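Local coordinates for takeout-like protein 1 (Epiphyas postvittana, PDB 3E8T) that probably carries hydrophobic ligands in insects, as a takeout-family protein that binds ubiquinone-8 in a long internal pocket, at residues E130-A135 against H140-K145; T161-F164 against L170-T173. All blocks are in the same frame, centred on the assembly; numbering follows the deposited sequence.

Contact 1. Residues E130-A135 against H140-K145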
loop_
_atom_site.group_PDB
_atom_site.type_symbol
_atom_site.label_atom_id
_atom_site.label_comp_id
_atom_site.label_asym_id
_atom_site.label_seq_id
_atom_site.Cartn_x
_atom_site.Cartn_y
_atom_site.Cartn_z
ATOM N N GLU A 130 15.763 14.676 -0.733
ATOM C CA GLU A 130 16.744 15.720 -0.931
ATOM C C GLU A 130 16.419 16.403 -2.246
ATOM O O GLU A 130 16.029 15.730 -3.200
ATOM C CB GLU A 130 18.125 15.087 -1.021
ATOM C CG GLU A 130 18.691 14.611 0.319
ATOM C CD GLU A 130 19.096 15.755 1.220
ATOM O OE1 GLU A 130 19.884 16.610 0.760
ATOM O OE2 GLU A 130 18.616 15.801 2.375
ATOM N N MET A 131 16.585 17.718 -2.288
ATOM C CA MET A 131 16.503 18.468 -3.525
ATOM C C MET A 131 17.887 18.415 -4.131
ATOM O O MET A 131 18.873 18.814 -3.484
ATOM C CB MET A 131 16.126 19.928 -3.268
ATOM C CG MET A 131 14.741 20.218 -2.750
ATOM S SD MET A 131 13.482 19.649 -3.840
ATOM C CE MET A 131 14.185 19.994 -5.419
ATOM N N GLU A 132 17.963 17.881 -5.341
ATOM C CA GLU A 132 19.253 17.668 -6.003
ATOM C C GLU A 132 19.245 18.223 -7.398
ATOM O O GLU A 132 18.282 18.036 -8.138
ATOM C CB GLU A 132 19.562 16.161 -6.094
ATOM C CG GLU A 132 19.629 15.475 -4.730
ATOM C CD GLU A 132 19.943 13.981 -4.774
ATOM O OE1 GLU A 132 19.981 13.347 -5.864
ATOM O OE2 GLU A 132 20.124 13.403 -3.686
ATOM N N LYS A 133 20.370 18.808 -7.792
ATOM C CA LYS A 133 20.539 19.278 -9.161
ATOM C C LYS A 133 21.206 18.192 -9.969
ATOM O O LYS A 133 22.219 17.650 -9.523
ATOM C CB LYS A 133 21.412 20.521 -9.123
ATOM C CG LYS A 133 21.363 21.368 -10.338
ATOM C CD LYS A 133 22.138 22.640 -10.131
ATOM C CE LYS A 133 21.494 23.603 -9.161
ATOM N NZ LYS A 133 20.166 24.146 -9.525
ATOM N N ASP A 134 20.659 17.875 -11.149
ATOM C CA ASP A 134 21.226 16.853 -12.024
ATOM C C ASP A 134 22.390 17.436 -12.838
ATOM O O ASP A 134 22.793 18.568 -12.657
ATOM C CB ASP A 134 20.127 16.177 -12.862
ATOM C CG ASP A 134 19.574 17.044 -13.976
ATOM O OD1 ASP A 134 20.142 18.108 -14.258
ATOM O OD2 ASP A 134 18.553 16.614 -14.628
ATOM N N ALA A 135 22.992 16.617 -13.690
ATOM C CA ALA A 135 24.176 17.025 -14.427
ATOM C C ALA A 135 23.942 18.186 -15.385
ATOM O O ALA A 135 24.906 18.867 -15.769
ATOM C CB ALA A 135 24.795 15.849 -15.181
ATOM N N HIS A 140 15.461 18.412 -8.959
ATOM C CA HIS A 140 14.440 17.378 -8.751
ATOM C C HIS A 140 14.314 17.069 -7.279
ATOM O O HIS A 140 15.312 17.114 -6.554
ATOM C CB HIS A 140 14.842 16.072 -9.419
ATOM C CG HIS A 140 14.918 16.157 -10.906
ATOM N ND1 HIS A 140 16.091 16.365 -11.596
ATOM C CD2 HIS A 140 13.948 16.034 -11.841
ATOM C CE1 HIS A 140 15.828 16.407 -12.892
ATOM N NE2 HIS A 140 14.543 16.193 -13.073
ATOM N N VAL A 141 13.123 16.647 -6.862
ATOM C CA VAL A 141 12.959 16.024 -5.548
ATOM C C VAL A 141 13.349 14.563 -5.654
ATOM O O VAL A 141 12.763 13.817 -6.430
ATOM C CB VAL A 141 11.524 16.128 -5.089
ATOM C CG1 VAL A 141 11.247 15.262 -3.834
ATOM C CG2 VAL A 141 11.204 17.549 -4.811
ATOM N N ILE A 142 14.324 14.161 -4.835
ATOM C CA ILE A 142 14.838 12.820 -4.830
ATOM C C ILE A 142 14.444 12.134 -3.514
ATOM O O ILE A 142 14.949 12.456 -2.486
ATOM C CB ILE A 142 16.360 12.776 -5.079
ATOM C CG1 ILE A 142 16.718 13.516 -6.366
ATOM C CG2 ILE A 142 16.857 11.308 -5.110
ATOM C CD1 ILE A 142 16.088 12.916 -7.628
ATOM N N PHE A 143 13.514 11.216 -3.614
ATOM C CA PHE A 143 13.100 10.443 -2.455
ATOM C C PHE A 143 14.197 9.510 -1.984
ATOM O O PHE A 143 14.871 8.879 -2.796
ATOM C CB PHE A 143 11.886 9.592 -2.801
ATOM C CG PHE A 143 10.576 10.310 -2.788
ATOM C CD1 PHE A 143 10.472 11.663 -2.629
ATOM C CD2 PHE A 143 9.392 9.541 -2.869
ATOM C CE1 PHE A 143 9.217 12.290 -2.569
ATOM C CE2 PHE A 143 8.160 10.148 -2.813
ATOM C CZ PHE A 143 8.068 11.507 -2.680
ATOM N N LYS A 144 14.358 9.379 -0.664
ATOM C CA LYS A 144 15.441 8.616 -0.079
ATOM C C LYS A 144 14.902 7.413 0.698
ATOM O O LYS A 144 15.243 6.240 0.368
ATOM C CB LYS A 144 16.286 9.506 0.825
ATOM C CG LYS A 144 16.973 10.641 0.085
ATOM C CD LYS A 144 17.928 10.185 -1.007
ATOM C CE LYS A 144 18.607 11.372 -1.678
ATOM N NZ LYS A 144 19.647 10.913 -2.697
ATOM N N LYS A 145 14.141 7.638 1.736
ATOM C CA LYS A 145 13.640 6.552 2.583
ATOM C C LYS A 145 12.187 6.836 2.889
ATOM O O LYS A 145 11.710 7.968 2.708
ATOM C CB LYS A 145 14.439 6.481 3.914
ATOM C CG LYS A 145 15.860 6.146 3.718
ATOM C CD LYS A 145 16.703 5.976 4.984
ATOM C CE LYS A 145 16.222 4.892 5.913
ATOM N NZ LYS A 145 17.176 4.799 7.094
HETATM O O HOH W 1 18.315 15.765 -9.754
#

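Contact 2. Residues T161-F164 against L170-T173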
loop_
_atom_site.group_PDB
_atom_site.type_symbol
_atom_site.label_atom_id
_atom_site.label_comp_id
_atom_site.label_asym_id
_atom_site.label_seq_id
_atom_site.Cartn_x
_atom_site.Cartn_y
_atom_site.Cartn_z
ATOM N N THR A 161 -10.141 -19.843 -0.234
ATOM C CA THR A 161 -10.640 -21.105 -0.761
ATOM C C THR A 161 -9.688 -22.249 -0.496
ATOM O O THR A 161 -8.507 -22.084 -0.245
ATOM C CB THR A 161 -10.938 -21.033 -2.274
ATOM O OG1 THR A 161 -9.731 -21.082 -3.007
ATOM C CG2 THR A 161 -11.736 -19.770 -2.610
ATOM N N ASN A 162 -10.256 -23.439 -0.485
ATOM C CA ASN A 162 -9.534 -24.677 -0.213
ATOM C C ASN A 162 -8.716 -24.605 1.058
ATOM O O ASN A 162 -7.596 -25.134 1.133
ATOM C CB ASN A 162 -8.664 -25.053 -1.377
ATOM C CG ASN A 162 -8.142 -26.487 -1.295
ATOM O OD1 ASN A 162 -8.887 -27.384 -0.892
ATOM N ND2 ASN A 162 -6.908 -26.695 -1.699
ATOM N N LEU A 163 -9.329 -24.072 2.118
ATOM C CA LEU A 163 -8.832 -24.370 3.456
ATOM C C LEU A 163 -9.148 -25.824 3.774
ATOM O O LEU A 163 -10.184 -26.361 3.386
ATOM C CB LEU A 163 -9.544 -23.491 4.500
ATOM C CG LEU A 163 -9.220 -21.984 4.466
ATOM C CD1 LEU A 163 -10.234 -21.248 5.292
ATOM C CD2 LEU A 163 -7.787 -21.742 4.972
ATOM N N PHE A 164 -8.260 -26.443 4.532
ATOM C CA PHE A 164 -8.535 -27.740 5.169
ATOM C C PHE A 164 -8.986 -28.809 4.202
ATOM O O PHE A 164 -9.929 -29.576 4.466
ATOM C CB PHE A 164 -9.570 -27.638 6.305
ATOM C CG PHE A 164 -9.157 -26.656 7.374
ATOM C CD1 PHE A 164 -8.133 -26.940 8.225
ATOM C CD2 PHE A 164 -9.757 -25.427 7.459
ATOM C CE1 PHE A 164 -7.702 -26.006 9.148
ATOM C CE2 PHE A 164 -9.363 -24.528 8.382
ATOM C CZ PHE A 164 -8.333 -24.799 9.235
ATOM N N LEU A 170 -14.708 -27.195 8.784
ATOM C CA LEU A 170 -13.482 -26.537 9.255
ATOM C C LEU A 170 -13.241 -25.200 8.568
ATOM O O LEU A 170 -12.812 -24.229 9.194
ATOM C CB LEU A 170 -12.270 -27.423 9.019
ATOM C CG LEU A 170 -12.143 -28.645 9.943
ATOM C CD1 LEU A 170 -11.096 -29.560 9.413
ATOM C CD2 LEU A 170 -11.857 -28.192 11.363
ATOM N N SER A 171 -13.502 -25.145 7.278
ATOM C CA SER A 171 -13.395 -23.899 6.542
ATOM C C SER A 171 -14.319 -22.834 7.041
ATOM O O SER A 171 -13.892 -21.707 7.337
ATOM C CB SER A 171 -13.604 -24.167 5.053
ATOM O OG SER A 171 -13.560 -22.960 4.344
ATOM N N ASP A 172 -15.587 -23.172 7.250
ATOM C CA ASP A 172 -16.560 -22.220 7.770
ATOM C C ASP A 172 -16.138 -21.713 9.150
ATOM O O ASP A 172 -16.251 -20.529 9.426
ATOM C CB ASP A 172 -17.968 -22.808 7.852
ATOM C CG ASP A 172 -18.661 -22.979 6.494
ATOM O OD1 ASP A 172 -18.229 -22.385 5.493
ATOM O OD2 ASP A 172 -19.671 -23.718 6.474
ATOM N N THR A 173 -15.696 -22.620 9.996
ATOM C CA THR A 173 -15.258 -22.227 11.341
ATOM C C THR A 173 -14.078 -21.237 11.276
ATOM O O THR A 173 -14.063 -20.214 11.964
ATOM C CB THR A 173 -14.912 -23.455 12.174
ATOM O OG1 THR A 173 -16.097 -24.258 12.292
ATOM C CG2 THR A 173 -14.395 -23.026 13.548
HETATM O O HOH W 2 -11.941 -22.610 2.215
#

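Contact 1. Residues E130-A135 against H140-K145
Glu130 and Glu132 each form a hydrogen-bonded antiparallel pair across a beta hairpin, with Ile142 and His140 respectively, while Met131 faces Val141 between them in a non-hydrogen-bonded pair. Both backbone bonds of the Glu132–His140 pair are 3.0 Å, from Glu132 N to His140 O and from His140 N to Glu132 O. On the face that Glu130, Glu132, His140, Ile142 and Lys144 share, Lys144 NZ reaches Glu132 OE2 at 2.7 Å, a salt bridge that meets the oxygen on its syn side, 21° out of the carboxylate plane. The two side chains come from opposite directions: that of Glu132 runs straight beyond CG (chi2 -180°), and the carboxylate passes over Ile142, whose CG1 lies 3.3 Å from Glu132 OE1. Toward the turn, Asp134 OD2 sits at the edge of the imidazole, 3.2 Å from His140 CE1, while Asp134 OD1 takes the backbone N-H groups of Glu136 and Val138 within the turn itself. A water donates to Glu132 O at 2.8 Å and is also hydrogen-bonded to His140 ND1, tying ring to backbone. On the other face Met131 and Val141 pack together, with Met131 SD 3.2 Å from Val141 CG2, and Ile214 of the C-terminal helix 214-217 touches both side chains. The Val141 side chain is about 6 Å from the bound ubiquinone-8. Because Glu132 O takes both the His140 N-H and the water, and the water in turn reaches ND1, the rotation of the imidazole is probably limited.

Contact 2. Residues T161-F164 against L170-T173
Phe164 and Leu170 make the main apolar contact between the loop 161-164 and the helix 168-180. Their side chains cross at about a right angle, and Leu170 CB lies 3.6 Å from Phe164 CD2, with Leu170 CD1 4.0 Å from CG of the same ring. Ring atoms also approach the helix backbone, Phe164 CE2 lying 3.6 Å from Leu170 O. A smaller contact places Leu163 CD1 3.9 Å from Ser171 OG, setting a methyl group beside a hydroxyl.

The polar link runs through water, since no direct hydrogen bond joins the two segments. With its hydroxyl swung opposite the backbone N (chi1 177°), Ser171 OG reaches a water at 2.7 Å, and this water accepts the N-H of Leu163 at 3.0 Å from Leu163 N. A backbone donor of the loop is thereby satisfied through a side chain of the first helical turn.

This packing sits close to the ligand, the buried Leu163 side chain being about 6 Å from ubiquinone-8. Met174 of the same helix touches both Leu163 and Phe164, and Leu175 adds cover to Leu163. Strand 106-111 supplies Ile108 against Leu163 and Thr109 against Phe164, wedging the loop between strand 106-111 and helix 168-180.

The two contacts illustrate how segments close in sequence can be joined by different means. Contact 1 joins two neighbouring strands of the antiparallel sheet, whereas contact 2 joins a loop to the helix that follows it, so they share no element. Both are only partly buried, and they lie on opposite sides of the chain's centre, their own centres 50 Å apart. Paired backbone bonds and a salt bridge dominate contact 1; contact 2 relies on side-chain packing and a single bridging water. Each nevertheless has one buried aliphatic residue, Val141 or Leu163, about 6 Å from ubiquinone-8, consistent with a long ligand spanning the distance between them.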